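Local coordinates for Blr3880 protein (Bradyrhizobium japonicum, PDB 2OOD) that probably catalyses the zinc-dependent hydrolytic deamination of guanine to xanthine and ammonia in purine breakdown, at residues 72-84 with 129-141. Sequence-based numbering, arbitrary orientation.
With ZN (zinc ion), chain B; GUN (guanine), chain C.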
ATOM      1  N   VAL A  72      -0.834 -17.355 -14.581  1.00 33.45           N
ATOM      2  CA  VAL A  72      -0.799 -16.181 -15.440  1.00 32.81           C
ATOM      3  C   VAL A  72       0.619 -15.969 -15.956  1.00 32.96           C
ATOM      4  O   VAL A  72       1.563 -16.558 -15.436  1.00 34.10           O
ATOM      5  CB  VAL A  72      -1.251 -14.922 -14.668  1.00 32.27           C
ATOM      6  CG1 VAL A  72      -2.676 -15.102 -14.162  1.00 30.29           C
ATOM      7  CG2 VAL A  72      -0.307 -14.656 -13.507  1.00 31.63           C
ATOM      8  N   PRO A  73       0.784 -15.150 -17.005  1.00 32.17           N
ATOM      9  CA  PRO A  73       2.120 -14.893 -17.551  1.00 31.68           C
ATOM     10  C   PRO A  73       3.010 -14.210 -16.518  1.00 32.05           C
ATOM     11  O   PRO A  73       2.514 -13.536 -15.621  1.00 32.42           O
ATOM     12  CB  PRO A  73       1.830 -13.993 -18.745  1.00 30.99           C
ATOM     13  CG  PRO A  73       0.518 -14.496 -19.216  1.00 30.24           C
ATOM     14  CD  PRO A  73      -0.252 -14.643 -17.921  1.00 31.27           C
ATOM     15  N   GLY A  74       4.321 -14.391 -16.638  1.00 31.69           N
ATOM     16  CA  GLY A  74       5.233 -13.764 -15.698  1.00 33.08           C
ATOM     17  C   GLY A  74       5.110 -12.249 -15.730  1.00 32.93           C
ATOM     18  O   GLY A  74       5.042 -11.656 -16.801  1.00 32.43           O
ATOM     19  N   PHE A  75       5.096 -11.618 -14.560  1.00 31.66           N
ATOM     20  CA  PHE A  75       4.954 -10.172 -14.485  1.00 32.86           C
ATOM     21  C   PHE A  75       6.139  -9.396 -15.037  1.00 33.68           C
ATOM     22  O   PHE A  75       7.285  -9.738 -14.772  1.00 33.63           O
ATOM     23  CB  PHE A  75       4.690  -9.748 -13.044  1.00 31.69           C
ATOM     24  CG  PHE A  75       3.503 -10.430 -12.425  1.00 32.46           C
ATOM     25  CD1 PHE A  75       2.405 -10.793 -13.204  1.00 31.15           C
ATOM     26  CD2 PHE A  75       3.472 -10.706 -11.062  1.00 32.92           C
ATOM     27  CE1 PHE A  75       1.297 -11.420 -12.639  1.00 31.00           C
ATOM     28  CE2 PHE A  75       2.360 -11.337 -10.487  1.00 32.80           C
ATOM     29  CZ  PHE A  75       1.275 -11.692 -11.283  1.00 31.84           C
ATOM     30  N   ILE A  76       5.852  -8.353 -15.810  1.00 32.87           N
ATOM     31  CA  ILE A  76       6.885  -7.510 -16.398  1.00 33.41           C
ATOM     32  C   ILE A  76       6.987  -6.265 -15.520  1.00 33.86           C
ATOM     33  O   ILE A  76       5.990  -5.610 -15.229  1.00 35.63           O
ATOM     34  CB  ILE A  76       6.515  -7.034 -17.827  1.00 34.54           C
ATOM     35  CG1 ILE A  76       5.929  -8.179 -18.651  1.00 34.04           C
ATOM     36  CG2 ILE A  76       7.754  -6.492 -18.530  1.00 34.54           C
ATOM     37  CD1 ILE A  76       6.932  -9.169 -19.118  1.00 34.92           C
ATOM     38  N   ASP A  77       8.199  -5.941 -15.103  1.00 33.44           N
ATOM     39  CA  ASP A  77       8.453  -4.779 -14.258  1.00 31.86           C
ATOM     40  C   ASP A  77       9.361  -3.880 -15.097  1.00 30.80           C
ATOM     41  O   ASP A  77      10.530  -4.183 -15.302  1.00 30.44           O
ATOM     42  CB  ASP A  77       9.136  -5.265 -12.966  1.00 34.31           C
ATOM     43  CG  ASP A  77       9.722  -4.149 -12.131  1.00 35.79           C
ATOM     44  OD1 ASP A  77      10.458  -3.318 -12.687  1.00 38.66           O
ATOM     45  OD2 ASP A  77       9.478  -4.110 -10.911  1.00 35.74           O
ATOM     46  N   GLY A  78       8.817  -2.783 -15.599  1.00 28.98           N
ATOM     47  CA  GLY A  78       9.616  -1.914 -16.441  1.00 28.58           C
ATOM     48  C   GLY A  78      10.462  -0.840 -15.792  1.00 28.36           C
ATOM     49  O   GLY A  78      10.889   0.075 -16.481  1.00 27.85           O
ATOM     50  N   HIS A  79      10.744  -0.934 -14.498  1.00 29.18           N
ATOM     51  CA  HIS A  79      11.531   0.115 -13.873  1.00 29.78           C
ATOM     52  C   HIS A  79      12.017  -0.172 -12.456  1.00 31.03           C
ATOM     53  O   HIS A  79      11.351   0.215 -11.500  1.00 31.69           O
ATOM     54  CB  HIS A  79      10.696   1.392 -13.859  1.00 30.26           C
ATOM     55  CG  HIS A  79      11.483   2.638 -13.611  1.00 31.43           C
ATOM     56  ND1 HIS A  79      11.760   3.545 -14.607  1.00 33.78           N
ATOM     57  CD2 HIS A  79      12.027   3.143 -12.481  1.00 31.07           C
ATOM     58  CE1 HIS A  79      12.439   4.560 -14.100  1.00 31.61           C
ATOM     59  NE2 HIS A  79      12.614   4.340 -12.812  1.00 30.81           N
ATOM     60  N   ILE A  80      13.161  -0.845 -12.315  1.00 31.84           N
ATOM     61  CA  ILE A  80      13.738  -1.121 -10.989  1.00 33.39           C
ATOM     62  C   ILE A  80      15.172  -0.635 -10.977  1.00 33.36           C
ATOM     63  O   ILE A  80      15.783  -0.466 -12.024  1.00 33.46           O
ATOM     64  CB  ILE A  80      13.793  -2.628 -10.600  1.00 34.42           C
ATOM     65  CG1 ILE A  80      13.251  -3.493 -11.725  1.00 37.20           C
ATOM     66  CG2 ILE A  80      13.059  -2.871  -9.292  1.00 33.71           C
ATOM     67  CD1 ILE A  80      14.183  -3.580 -12.898  1.00 40.63           C
ATOM     68  N   HIS A  81      15.704  -0.414  -9.783  1.00 34.28           N
ATOM     69  CA  HIS A  81      17.078   0.038  -9.603  1.00 34.25           C
ATOM     70  C   HIS A  81      17.809  -1.058  -8.836  1.00 34.29           C
ATOM     71  O   HIS A  81      17.678  -1.161  -7.618  1.00 34.45           O
ATOM     72  CB  HIS A  81      17.110   1.341  -8.795  1.00 34.07           C
ATOM     73  CG  HIS A  81      16.676   2.554  -9.559  1.00 36.05           C
ATOM     74  ND1 HIS A  81      17.543   3.302 -10.323  1.00 36.43           N
ATOM     75  CD2 HIS A  81      15.475   3.174  -9.639  1.00 36.34           C
ATOM     76  CE1 HIS A  81      16.896   4.333 -10.837  1.00 36.49           C
ATOM     77  NE2 HIS A  81      15.639   4.280 -10.439  1.00 36.21           N
ATOM     78  N   LEU A  82      18.573  -1.874  -9.552  1.00 34.80           N
ATOM     79  CA  LEU A  82      19.328  -2.968  -8.946  1.00 34.94           C
ATOM     80  C   LEU A  82      20.114  -2.595  -7.685  1.00 35.29           C
ATOM     81  O   LEU A  82      19.977  -3.246  -6.646  1.00 35.59           O
ATOM     82  CB  LEU A  82      20.289  -3.574  -9.976  1.00 35.48           C
ATOM     83  CG  LEU A  82      21.554  -4.249  -9.429  1.00 36.28           C
ATOM     84  CD1 LEU A  82      21.189  -5.468  -8.606  1.00 36.66           C
ATOM     85  CD2 LEU A  82      22.458  -4.633 -10.584  1.00 36.36           C
ATOM     86  N   PRO A  83      20.949  -1.546  -7.758  1.00 34.30           N
ATOM     87  CA  PRO A  83      21.741  -1.136  -6.599  1.00 35.06           C
ATOM     88  C   PRO A  83      20.958  -0.538  -5.433  1.00 35.93           C
ATOM     89  O   PRO A  83      21.550  -0.142  -4.432  1.00 36.71           O
ATOM     90  CB  PRO A  83      22.742  -0.155  -7.201  1.00 33.93           C
ATOM     91  CG  PRO A  83      21.943   0.490  -8.270  1.00 34.46           C
ATOM     92  CD  PRO A  83      21.217  -0.665  -8.909  1.00 34.08           C
ATOM     93  N   GLN A  84      19.636  -0.475  -5.547  1.00 36.46           N
ATOM     94  CA  GLN A  84      18.829   0.077  -4.469  1.00 37.49           C
ATOM     95  C   GLN A  84      18.083  -1.009  -3.692  1.00 39.13           C
ATOM     96  O   GLN A  84      17.295  -0.719  -2.782  1.00 40.12           O
ATOM     97  CB  GLN A  84      17.853   1.099  -5.032  1.00 36.21           C
ATOM     98  CG  GLN A  84      18.535   2.375  -5.470  1.00 35.92           C
ATOM     99  CD  GLN A  84      17.601   3.313  -6.196  1.00 35.71           C
ATOM    100  OE1 GLN A  84      16.430   3.417  -5.851  1.00 35.80           O
ATOM    101  NE2 GLN A  84      18.115   4.012  -7.198  1.00 35.70           N
ATOM    102  N   ALA A 129      10.521 -14.271  -6.115  1.00 33.71           N
ATOM    103  CA  ALA A 129       9.616 -14.564  -5.017  1.00 31.98           C
ATOM    104  C   ALA A 129       8.443 -13.606  -5.085  1.00 32.37           C
ATOM    105  O   ALA A 129       7.441 -13.793  -4.400  1.00 33.83           O
ATOM    106  CB  ALA A 129      10.335 -14.407  -3.698  1.00 31.42           C
ATOM    107  N   ALA A 130       8.567 -12.582  -5.925  1.00 32.50           N
ATOM    108  CA  ALA A 130       7.518 -11.579  -6.070  1.00 32.09           C
ATOM    109  C   ALA A 130       6.651 -11.780  -7.308  1.00 31.81           C
ATOM    110  O   ALA A 130       5.622 -11.132  -7.450  1.00 31.96           O
ATOM    111  CB  ALA A 130       8.131 -10.188  -6.084  1.00 30.33           C
ATOM    112  N   GLY A 131       7.066 -12.668  -8.202  1.00 31.33           N
ATOM    113  CA  GLY A 131       6.284 -12.920  -9.398  1.00 31.28           C
ATOM    114  C   GLY A 131       6.827 -12.287 -10.665  1.00 32.13           C
ATOM    115  O   GLY A 131       6.292 -12.516 -11.750  1.00 33.33           O
ATOM    116  N   THR A 132       7.888 -11.494 -10.536  1.00 32.20           N
ATOM    117  CA  THR A 132       8.498 -10.822 -11.683  1.00 31.70           C
ATOM    118  C   THR A 132       9.531 -11.704 -12.352  1.00 31.39           C
ATOM    119  O   THR A 132      10.487 -12.127 -11.718  1.00 31.78           O
ATOM    120  CB  THR A 132       9.203  -9.507 -11.275  1.00 30.30           C
ATOM    121  OG1 THR A 132       8.243  -8.587 -10.744  1.00 30.51           O
ATOM    122  CG2 THR A 132       9.877  -8.872 -12.475  1.00 29.21           C
ATOM    123  N   THR A 133       9.338 -11.967 -13.638  1.00 32.13           N
ATOM    124  CA  THR A 133      10.264 -12.792 -14.394  1.00 31.88           C
ATOM    125  C   THR A 133      11.096 -11.965 -15.372  1.00 32.96           C
ATOM    126  O   THR A 133      12.155 -12.405 -15.813  1.00 33.67           O
ATOM    127  CB  THR A 133       9.519 -13.880 -15.178  1.00 31.53           C
ATOM    128  OG1 THR A 133       8.538 -13.276 -16.024  1.00 30.71           O
ATOM    129  CG2 THR A 133       8.840 -14.834 -14.237  1.00 28.95           C
ATOM    130  N   THR A 134      10.617 -10.768 -15.707  1.00 33.71           N
ATOM    131  CA  THR A 134      11.319  -9.874 -16.634  1.00 33.86           C
ATOM    132  C   THR A 134      11.306  -8.449 -16.091  1.00 34.01           C
ATOM    133  O   THR A 134      10.289  -7.982 -15.576  1.00 34.08           O
ATOM    134  CB  THR A 134      10.654  -9.872 -18.030  1.00 35.27           C
ATOM    135  OG1 THR A 134      10.621 -11.211 -18.554  1.00 38.67           O
ATOM    136  CG2 THR A 134      11.419  -8.974 -18.986  1.00 32.89           C
ATOM    137  N   CYS A 135      12.433  -7.753 -16.210  1.00 32.98           N
ATOM    138  CA  CYS A 135      12.522  -6.385 -15.709  1.00 33.09           C
ATOM    139  C   CYS A 135      13.514  -5.514 -16.479  1.00 33.46           C
ATOM    140  O   CYS A 135      14.476  -6.009 -17.060  1.00 34.51           O
ATOM    141  CB  CYS A 135      12.923  -6.393 -14.229  1.00 31.46           C
ATOM    142  SG  CYS A 135      14.660  -6.852 -13.931  1.00 35.21           S
ATOM    143  N   GLN A 136      13.257  -4.209 -16.490  1.00 32.87           N
ATOM    144  CA  GLN A 136      14.141  -3.250 -17.134  1.00 32.52           C
ATOM    145  C   GLN A 136      14.817  -2.575 -15.950  1.00 33.16           C
ATOM    146  O   GLN A 136      14.204  -1.771 -15.256  1.00 32.19           O
ATOM    147  CB  GLN A 136      13.342  -2.239 -17.949  1.00 31.81           C
ATOM    148  CG  GLN A 136      14.197  -1.163 -18.583  1.00 31.36           C
ATOM    149  CD  GLN A 136      13.442  -0.377 -19.619  1.00 31.97           C
ATOM    150  OE1 GLN A 136      12.326   0.063 -19.376  1.00 32.61           O
ATOM    151  NE2 GLN A 136      14.047  -0.190 -20.785  1.00 31.35           N
ATOM    152  N   ALA A 137      16.084  -2.907 -15.726  1.00 33.96           N
ATOM    153  CA  ALA A 137      16.805  -2.388 -14.575  1.00 34.13           C
ATOM    154  C   ALA A 137      17.847  -1.298 -14.745  1.00 35.88           C
ATOM    155  O   ALA A 137      18.621  -1.278 -15.702  1.00 36.80           O
ATOM    156  CB  ALA A 137      17.436  -3.547 -13.831  1.00 33.44           C
ATOM    157  N   PHE A 138      17.855  -0.393 -13.776  1.00 35.92           N
ATOM    158  CA  PHE A 138      18.834   0.673 -13.722  1.00 36.90           C
ATOM    159  C   PHE A 138      19.949   0.087 -12.862  1.00 37.53           C
ATOM    160  O   PHE A 138      19.693  -0.717 -11.966  1.00 37.49           O
ATOM    161  CB  PHE A 138      18.249   1.903 -13.036  1.00 36.97           C
ATOM    162  CG  PHE A 138      17.371   2.728 -13.925  1.00 38.15           C
ATOM    163  CD1 PHE A 138      17.919   3.704 -14.749  1.00 37.47           C
ATOM    164  CD2 PHE A 138      15.999   2.503 -13.974  1.00 38.24           C
ATOM    165  CE1 PHE A 138      17.109   4.449 -15.612  1.00 37.68           C
ATOM    166  CE2 PHE A 138      15.182   3.239 -14.835  1.00 37.92           C
ATOM    167  CZ  PHE A 138      15.739   4.210 -15.652  1.00 38.43           C
ATOM    168  N   THR A 139      21.182   0.476 -13.134  1.00 37.45           N
ATOM    169  CA  THR A 139      22.313  -0.023 -12.373  1.00 35.84           C
ATOM    170  C   THR A 139      23.067   1.199 -11.862  1.00 36.22           C
ATOM    171  O   THR A 139      22.495   2.287 -11.783  1.00 37.46           O
ATOM    172  CB  THR A 139      23.209  -0.890 -13.276  1.00 35.20           C
ATOM    173  OG1 THR A 139      23.648  -0.121 -14.401  1.00 35.10           O
ATOM    174  CG2 THR A 139      22.426  -2.090 -13.796  1.00 34.21           C
ATOM    175  N   SER A 140      24.329   1.040 -11.491  1.00 36.21           N
ATOM    176  CA  SER A 140      25.087   2.194 -11.039  1.00 37.33           C
ATOM    177  C   SER A 140      25.924   2.679 -12.220  1.00 38.37           C
ATOM    178  O   SER A 140      25.777   2.185 -13.342  1.00 38.94           O
ATOM    179  CB  SER A 140      25.989   1.837  -9.856  1.00 36.18           C
ATOM    180  OG  SER A 140      26.938   0.852 -10.217  1.00 36.86           O
ATOM    181  N   SER A 141      26.796   3.648 -11.970  1.00 38.92           N
ATOM    182  CA  SER A 141      27.644   4.195 -13.017  1.00 40.04           C
ATOM    183  C   SER A 141      28.858   3.321 -13.314  1.00 41.21           C
ATOM    184  O   SER A 141      29.587   3.579 -14.269  1.00 42.48           O
ATOM    185  CB  SER A 141      28.099   5.591 -12.618  1.00 39.61           C
ATOM    186  OG  SER A 141      28.552   5.582 -11.279  1.00 39.18           O
TER
HETATM  187 ZN    ZN B 500      13.827   5.139 -11.159  1.00 33.03          ZN
HETATM  188  N9  GUN C 600      16.330   9.444 -11.510  1.00 63.26           N
HETATM  189  C8  GUN C 600      16.829  10.547 -10.900  1.00 63.96           C
HETATM  190  N7  GUN C 600      16.243  10.744  -9.755  1.00 64.25           N
HETATM  191  C5  GUN C 600      15.328   9.774  -9.542  1.00 63.49           C
HETATM  192  C6  GUN C 600      14.403   9.472  -8.490  1.00 62.71           C
HETATM  193  O6  GUN C 600      14.325  10.173  -7.474  1.00 62.78           O
HETATM  194  N1  GUN C 600      13.596   8.345  -8.636  1.00 60.92           N
HETATM  195  C2  GUN C 600      13.681   7.546  -9.766  1.00 59.16           C
HETATM  196  N2  GUN C 600      12.876   6.424  -9.882  1.00 54.36           N
HETATM  197  N3  GUN C 600      14.530   7.820 -10.741  1.00 60.63           N
HETATM  198  C4  GUN C 600      15.358   8.913 -10.676  1.00 63.12           C
HETATM  199  O   HOH W   1       8.911  -6.348  -9.940  1.00 21.35           O
HETATM  200  O   HOH W   2      20.193   2.914  -9.583  1.00 30.75           O
HETATM  201  O   HOH W   3      13.652   4.777  -8.638  1.00 45.49           O
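Seven backbone hydrogen bonds run along the parallel strands 75-81 and 132-138 and just past their ends, from Phe75 N to Gly131 O at one end to Leu82 N to Phe138 O at the other. Two beta bulges interrupt the register, between Phe75 and Ile76 and between Asp77 and Ile80. Within the second bulge Asp77 closes an Asx turn, its OD1 taking the backbone N of His79 at 3.0 Å. The other carboxylate oxygen, OD2, accepts from a water that in turn receives the hydroxyl of Thr132, and is also hydrogen-bonded to Thr325. Past the bulge, His79 and His81 form the HxH motif of the amidohydrolases; His79 NE2 binds the zinc at 2.2 Å and His81 NE2 at 2.1 Å. At the far side of the His81 ring, ND1 donates to a water 2.8 Å away, which donates to Thr139 O; this probably fixes the ring's rotation. With CG anti to its own carbonyl carbon (chi1 -80°), Phe138 lies alongside His81 in an offset stack, planes 23° apart, while it meets the His79 ring obliquely, planes 54° apart. Replacing Phe138 by alanine removes the ring packed against both histidines, and the gap is likely to leave their positions at the zinc less firmly defined. Ile80 projects to the other side of the strands, where CD1 meets Ala137 CB at 3.4 Å. His234 and Asp326 complete the protein's share of the zinc site, and guanine N2 also binds the metal. These are neighbouring strands of the amidohydrolase TIM barrel; Phe123 and Leu127 of helix 113-129 cover Ile80 and Cys135, and strand 160-166 continues the barrel beyond 132-138.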